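Local coordinates for intracellular protein transport protein USO1 (Saccharomyces cerevisiae S288c, PDB 6LSU) that tethers membranes in transport from the endoplasmic reticulum to the Golgi, its globular head being carried on a rod-like coiled-coil tail, at residues Leu247-Asn261 and Gln302-Leu316. Numbering follows the deposited sequence.
Sequences LRGSLVVNDCLSLIN and QRIVNINTALDIVSL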
loop_
_atom_site.group_PDB
_atom_site.type_symbol
_atom_site.label_atom_id
_atom_site.label_comp_id
_atom_site.label_asym_id
_atom_site.label_seq_id
_atom_site.Cartn_x
_atom_site.Cartn_y
_atom_site.Cartn_z
ATOM N N LEU A 247 15.390 8.504 10.017
ATOM C CA LEU A 247 15.014 7.085 9.797
ATOM C C LEU A 247 15.631 6.208 10.889
ATOM O O LEU A 247 14.966 5.196 11.298
ATOM C CB LEU A 247 15.477 6.654 8.409
ATOM C CG LEU A 247 14.377 6.575 7.349
ATOM C CD1 LEU A 247 13.272 7.604 7.550
ATOM C CD2 LEU A 247 14.964 6.679 5.959
ATOM N N ARG A 248 16.823 6.572 11.383
ATOM C CA ARG A 248 17.512 5.778 12.438
ATOM C C ARG A 248 16.938 6.061 13.831
ATOM O O ARG A 248 17.313 5.354 14.753
ATOM C CB ARG A 248 19.021 5.998 12.353
ATOM C CG ARG A 248 19.611 5.401 11.082
ATOM C CD ARG A 248 21.077 5.691 10.888
ATOM N NE ARG A 248 21.238 6.850 10.015
ATOM C CZ ARG A 248 22.227 7.026 9.145
ATOM N NH1 ARG A 248 23.184 6.122 9.010
ATOM N NH2 ARG A 248 22.253 8.116 8.398
ATOM N N GLY A 249 16.028 7.021 14.012
ATOM C CA GLY A 249 15.195 7.037 15.235
ATOM C C GLY A 249 14.453 5.710 15.376
ATOM O O GLY A 249 14.422 4.897 14.413
ATOM N N SER A 250 13.914 5.393 16.524
ATOM C CA SER A 250 13.104 4.169 16.594
ATOM C C SER A 250 11.634 4.598 16.697
ATOM O O SER A 250 11.157 5.254 15.677
ATOM C CB SER A 250 13.646 3.221 17.634
ATOM O OG SER A 250 13.332 3.664 18.940
ATOM N N LEU A 251 10.966 4.358 17.827
ATOM C CA LEU A 251 9.500 4.505 17.893
ATOM C C LEU A 251 9.082 5.982 17.795
ATOM O O LEU A 251 8.061 6.248 17.088
ATOM C CB LEU A 251 8.995 3.860 19.174
ATOM C CG LEU A 251 8.606 2.409 19.043
ATOM C CD1 LEU A 251 7.920 1.987 20.352
ATOM C CD2 LEU A 251 7.688 2.188 17.869
ATOM N N VAL A 252 9.827 6.899 18.422
ATOM C CA VAL A 252 9.422 8.333 18.462
ATOM C C VAL A 252 9.270 8.848 17.022
ATOM O O VAL A 252 8.258 9.518 16.749
ATOM C CB VAL A 252 10.379 9.197 19.298
ATOM C CG1 VAL A 252 9.971 10.656 19.259
ATOM C CG2 VAL A 252 10.392 8.725 20.736
ATOM N N VAL A 253 10.200 8.499 16.126
ATOM C CA VAL A 253 10.092 8.847 14.678
ATOM C C VAL A 253 8.876 8.178 14.048
ATOM O O VAL A 253 8.204 8.839 13.279
ATOM C CB VAL A 253 11.381 8.505 13.927
ATOM C CG1 VAL A 253 11.215 8.663 12.442
ATOM C CG2 VAL A 253 12.498 9.376 14.444
ATOM N N ASN A 254 8.612 6.920 14.386
ATOM C CA ASN A 254 7.408 6.182 13.913
ATOM C C ASN A 254 6.158 6.957 14.367
ATOM O O ASN A 254 5.257 7.226 13.531
ATOM C CB ASN A 254 7.391 4.768 14.482
ATOM C CG ASN A 254 6.601 3.800 13.640
ATOM O OD1 ASN A 254 6.811 2.615 13.730
ATOM N ND2 ASN A 254 5.723 4.273 12.810
ATOM N N ASP A 255 6.130 7.355 15.642
ATOM C CA ASP A 255 5.024 8.193 16.204
ATOM C C ASP A 255 4.952 9.511 15.415
ATOM O O ASP A 255 3.911 9.787 14.837
ATOM C CB ASP A 255 5.174 8.400 17.705
ATOM C CG ASP A 255 5.396 7.110 18.513
ATOM O OD1 ASP A 255 6.081 7.193 19.534
ATOM O OD2 ASP A 255 4.887 6.022 18.134
ATOM N N CYS A 256 6.057 10.243 15.296
ATOM C CA CYS A 256 6.085 11.534 14.565
ATOM C C CYS A 256 5.525 11.331 13.168
ATOM O O CYS A 256 4.513 12.057 12.841
ATOM C CB CYS A 256 7.489 12.109 14.494
ATOM S SG CYS A 256 8.015 12.788 16.079
ATOM N N LEU A 257 6.054 10.346 12.421
ATOM C CA LEU A 257 5.561 10.076 11.045
ATOM C C LEU A 257 4.069 9.690 11.100
ATOM O O LEU A 257 3.290 10.163 10.276
ATOM C CB LEU A 257 6.438 9.012 10.365
ATOM C CG LEU A 257 7.903 9.410 10.170
ATOM C CD1 LEU A 257 8.775 8.183 10.021
ATOM C CD2 LEU A 257 8.046 10.348 8.990
ATOM N N SER A 258 3.694 8.852 12.051
ATOM C CA SER A 258 2.323 8.306 12.191
ATOM C C SER A 258 1.363 9.480 12.436
ATOM O O SER A 258 0.232 9.501 11.890
ATOM C CB SER A 258 2.278 7.331 13.304
ATOM O OG SER A 258 1.560 6.193 12.901
ATOM N N LEU A 259 1.807 10.441 13.253
ATOM C CA LEU A 259 1.005 11.648 13.541
ATOM C C LEU A 259 0.941 12.523 12.273
ATOM O O LEU A 259 -0.182 12.927 11.875
ATOM C CB LEU A 259 1.583 12.388 14.758
ATOM C CG LEU A 259 0.947 13.741 15.025
ATOM C CD1 LEU A 259 -0.560 13.583 15.205
ATOM C CD2 LEU A 259 1.599 14.427 16.216
ATOM N N ILE A 260 2.061 12.761 11.588
ATOM C CA ILE A 260 1.998 13.491 10.288
ATOM C C ILE A 260 0.989 12.792 9.383
ATOM O O ILE A 260 0.262 13.500 8.663
ATOM C CB ILE A 260 3.372 13.603 9.616
ATOM C CG1 ILE A 260 4.384 14.342 10.464
ATOM C CG2 ILE A 260 3.226 14.288 8.254
ATOM C CD1 ILE A 260 5.716 14.588 9.716
ATOM N N ASN A 261 0.951 11.468 9.401
ATOM C CA ASN A 261 0.053 10.695 8.524
ATOM C C ASN A 261 -1.391 11.006 8.909
ATOM O O ASN A 261 -2.161 11.304 8.002
ATOM C CB ASN A 261 0.402 9.198 8.567
ATOM C CG ASN A 261 -0.432 8.383 7.608
ATOM O OD1 ASN A 261 -1.647 8.255 7.808
ATOM N ND2 ASN A 261 0.210 7.868 6.574
ATOM N N GLN A 302 12.295 -1.623 12.155
ATOM C CA GLN A 302 11.845 -0.276 12.554
ATOM C C GLN A 302 12.142 0.724 11.422
ATOM O O GLN A 302 11.227 1.589 11.076
ATOM C CB GLN A 302 12.473 0.120 13.876
ATOM C CG GLN A 302 11.918 1.418 14.424
ATOM C CD GLN A 302 10.413 1.352 14.538
ATOM O OE1 GLN A 302 9.890 0.599 15.337
ATOM N NE2 GLN A 302 9.680 2.174 13.798
ATOM N N ARG A 303 13.360 0.659 10.855
ATOM C CA ARG A 303 13.733 1.663 9.811
ATOM C C ARG A 303 12.933 1.409 8.536
ATOM O O ARG A 303 12.524 2.388 7.899
ATOM C CB ARG A 303 15.223 1.598 9.554
ATOM C CG ARG A 303 15.995 1.841 10.839
ATOM C CD ARG A 303 17.421 1.502 10.691
ATOM N NE ARG A 303 18.064 1.931 11.896
ATOM C CZ ARG A 303 19.335 2.187 12.006
ATOM N NH1 ARG A 303 20.126 2.011 10.972
ATOM N NH2 ARG A 303 19.782 2.623 13.157
ATOM N N ILE A 304 12.624 0.143 8.253
ATOM C CA ILE A 304 11.736 -0.259 7.118
ATOM C C ILE A 304 10.364 0.394 7.275
ATOM O O ILE A 304 9.862 1.007 6.289
ATOM C CB ILE A 304 11.608 -1.789 6.998
ATOM C CG1 ILE A 304 12.937 -2.350 6.449
ATOM C CG2 ILE A 304 10.400 -2.194 6.130
ATOM C CD1 ILE A 304 13.068 -3.877 6.515
ATOM N N VAL A 305 9.776 0.251 8.473
ATOM C CA VAL A 305 8.445 0.833 8.798
ATOM C C VAL A 305 8.537 2.357 8.741
ATOM O O VAL A 305 7.605 2.942 8.246
ATOM C CB VAL A 305 7.947 0.369 10.174
ATOM C CG1 VAL A 305 6.574 0.993 10.529
ATOM C CG2 VAL A 305 7.864 -1.142 10.271
ATOM N N ASN A 306 9.625 2.977 9.218
ATOM C CA ASN A 306 9.728 4.457 9.242
ATOM C C ASN A 306 9.692 4.881 7.764
ATOM O O ASN A 306 8.866 5.706 7.359
ATOM C CB ASN A 306 10.941 4.975 10.021
ATOM C CG ASN A 306 10.830 4.812 11.531
ATOM O OD1 ASN A 306 9.781 4.473 12.070
ATOM N ND2 ASN A 306 11.939 5.074 12.215
ATOM N N ILE A 307 10.540 4.292 6.935
ATOM C CA ILE A 307 10.644 4.834 5.556
ATOM C C ILE A 307 9.292 4.586 4.876
ATOM O O ILE A 307 8.879 5.435 4.047
ATOM C CB ILE A 307 11.834 4.295 4.752
ATOM C CG1 ILE A 307 12.131 5.204 3.546
ATOM C CG2 ILE A 307 11.655 2.835 4.315
ATOM C CD1 ILE A 307 13.559 5.027 2.977
ATOM N N ASN A 308 8.623 3.465 5.164
ATOM C CA ASN A 308 7.428 3.116 4.392
ATOM C C ASN A 308 6.353 4.129 4.801
ATOM O O ASN A 308 5.517 4.557 3.955
ATOM C CB ASN A 308 7.070 1.645 4.608
ATOM C CG ASN A 308 7.711 0.681 3.625
ATOM O OD1 ASN A 308 8.353 1.055 2.634
ATOM N ND2 ASN A 308 7.557 -0.602 3.902
ATOM N N THR A 309 6.291 4.439 6.098
ATOM C CA THR A 309 5.366 5.477 6.599
ATOM C C THR A 309 5.676 6.813 5.892
ATOM O O THR A 309 4.702 7.481 5.388
ATOM C CB THR A 309 5.419 5.585 8.116
ATOM O OG1 THR A 309 5.264 4.287 8.706
ATOM C CG2 THR A 309 4.302 6.495 8.628
ATOM N N ALA A 310 6.952 7.201 5.819
ATOM C CA ALA A 310 7.377 8.389 5.044
ATOM C C ALA A 310 6.870 8.351 3.582
ATOM O O ALA A 310 6.291 9.335 3.117
ATOM C CB ALA A 310 8.882 8.534 5.134
ATOM N N LEU A 311 7.065 7.238 2.886
ATOM C CA LEU A 311 6.613 7.023 1.496
ATOM C C LEU A 311 5.104 7.166 1.433
ATOM O O LEU A 311 4.632 7.726 0.413
ATOM C CB LEU A 311 7.096 5.680 0.962
ATOM C CG LEU A 311 8.590 5.637 0.620
ATOM C CD1 LEU A 311 9.053 4.205 0.288
ATOM C CD2 LEU A 311 8.924 6.553 -0.546
ATOM N N ASP A 312 4.396 6.699 2.461
ATOM C CA ASP A 312 2.899 6.708 2.500
ATOM C C ASP A 312 2.459 8.176 2.568
ATOM O O ASP A 312 1.508 8.545 1.884
ATOM C CB ASP A 312 2.315 5.817 3.617
ATOM C CG ASP A 312 2.427 4.319 3.339
ATOM O OD1 ASP A 312 2.723 3.935 2.147
ATOM O OD2 ASP A 312 2.232 3.534 4.291
ATOM N N ILE A 313 3.181 9.020 3.298
ATOM C CA ILE A 313 2.822 10.445 3.427
ATOM C C ILE A 313 2.912 11.049 2.035
ATOM O O ILE A 313 1.923 11.710 1.633
ATOM C CB ILE A 313 3.718 11.147 4.434
ATOM C CG1 ILE A 313 3.344 10.785 5.875
ATOM C CG2 ILE A 313 3.708 12.622 4.168
ATOM C CD1 ILE A 313 4.505 10.982 6.868
ATOM N N VAL A 314 4.018 10.824 1.292
ATOM C CA VAL A 314 4.034 11.293 -0.125
ATOM C C VAL A 314 2.774 10.819 -0.859
ATOM O O VAL A 314 2.111 11.683 -1.482
ATOM C CB VAL A 314 5.297 10.878 -0.878
ATOM C CG1 VAL A 314 5.285 11.428 -2.276
ATOM C CG2 VAL A 314 6.572 11.340 -0.156
ATOM N N SER A 315 2.397 9.537 -0.722
ATOM C CA SER A 315 1.261 8.939 -1.471
ATOM C C SER A 315 -0.058 9.635 -1.149
ATOM O O SER A 315 -0.745 9.951 -2.092
ATOM C CB SER A 315 1.112 7.468 -1.260
ATOM O OG SER A 315 1.887 6.730 -2.175
ATOM N N LEU A 316 -0.369 9.853 0.129
ATOM C CA LEU A 316 -1.573 10.596 0.613
ATOM C C LEU A 316 -1.858 11.865 -0.188
ATOM O O LEU A 316 -3.031 12.063 -0.554
ATOM C CB LEU A 316 -1.363 10.982 2.081
ATOM C CG LEU A 316 -1.331 9.775 3.004
ATOM C CD1 LEU A 316 -1.167 10.190 4.454
ATOM C CD2 LEU A 316 -2.589 8.943 2.782
#
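Gln302 and Asn254 are brought within hydrogen-bonding distance by matching first torsions: in each, CG stands anti to the backbone N (chi1 -173° and -155°), and the Gln302 chain then bends at chi2, setting its NE2 2.9 Å from Asn254 OD1. That nearly straight bond lies in the Gln302 amide plane but reaches the acceptor from above its carbonyl plane, the two amides being steeply turned against each other. The same NE2 donates to Asn306 OD1, one turn along its own helix, also at 2.9 Å. Asn306 ND2 in turn donates a hydrogen bond to Leu247 O (3.2 Å), while Val253 CG1 packs against this nitrogen. Without the Gln302 amide, as with an alanine here, Asn254 OD1 and Asn306 OD1 would probably lose their shared donor, and the Asn254 amide, still packed against Val305, the bond that fixes its rotation. Pro118 lies against both Gln302 and Asn254. The two helices run almost parallel, 16° between directions and 9.5 Å apart at the closest approach of the axes of 251-261 and 302-316, joining consecutive armadillo repeats, ARM 4 and ARM 5, in the helical solenoid of the globular head. Two side chains of helix 251-264 pack as knobs into holes of helix 301-317: Asn254 among Gln302, Val305, Asn306 and Thr309, Leu257 among Asn306, Thr309, Ala310 and Ile313. Leu257 CB meets Thr309 CG2 at 3.7 Å; the Thr309 hydroxyl is turned back to donate to Val305 O. Farther along, Ile313 CD1 touches Ile260 CG2, and Leu316 CD1 lies 3.4 Å from Asn261 ND2. At the other end Leu247 CD2 reaches Ile307 CD1 at 3.7 Å, with Leu286 of helix 280-287 also against Leu247. Beside it, the aliphatic CG of Arg248 sits over the centre of one face of the Arg303 guanidinium, whose NH1 is bonded to Phe298 O.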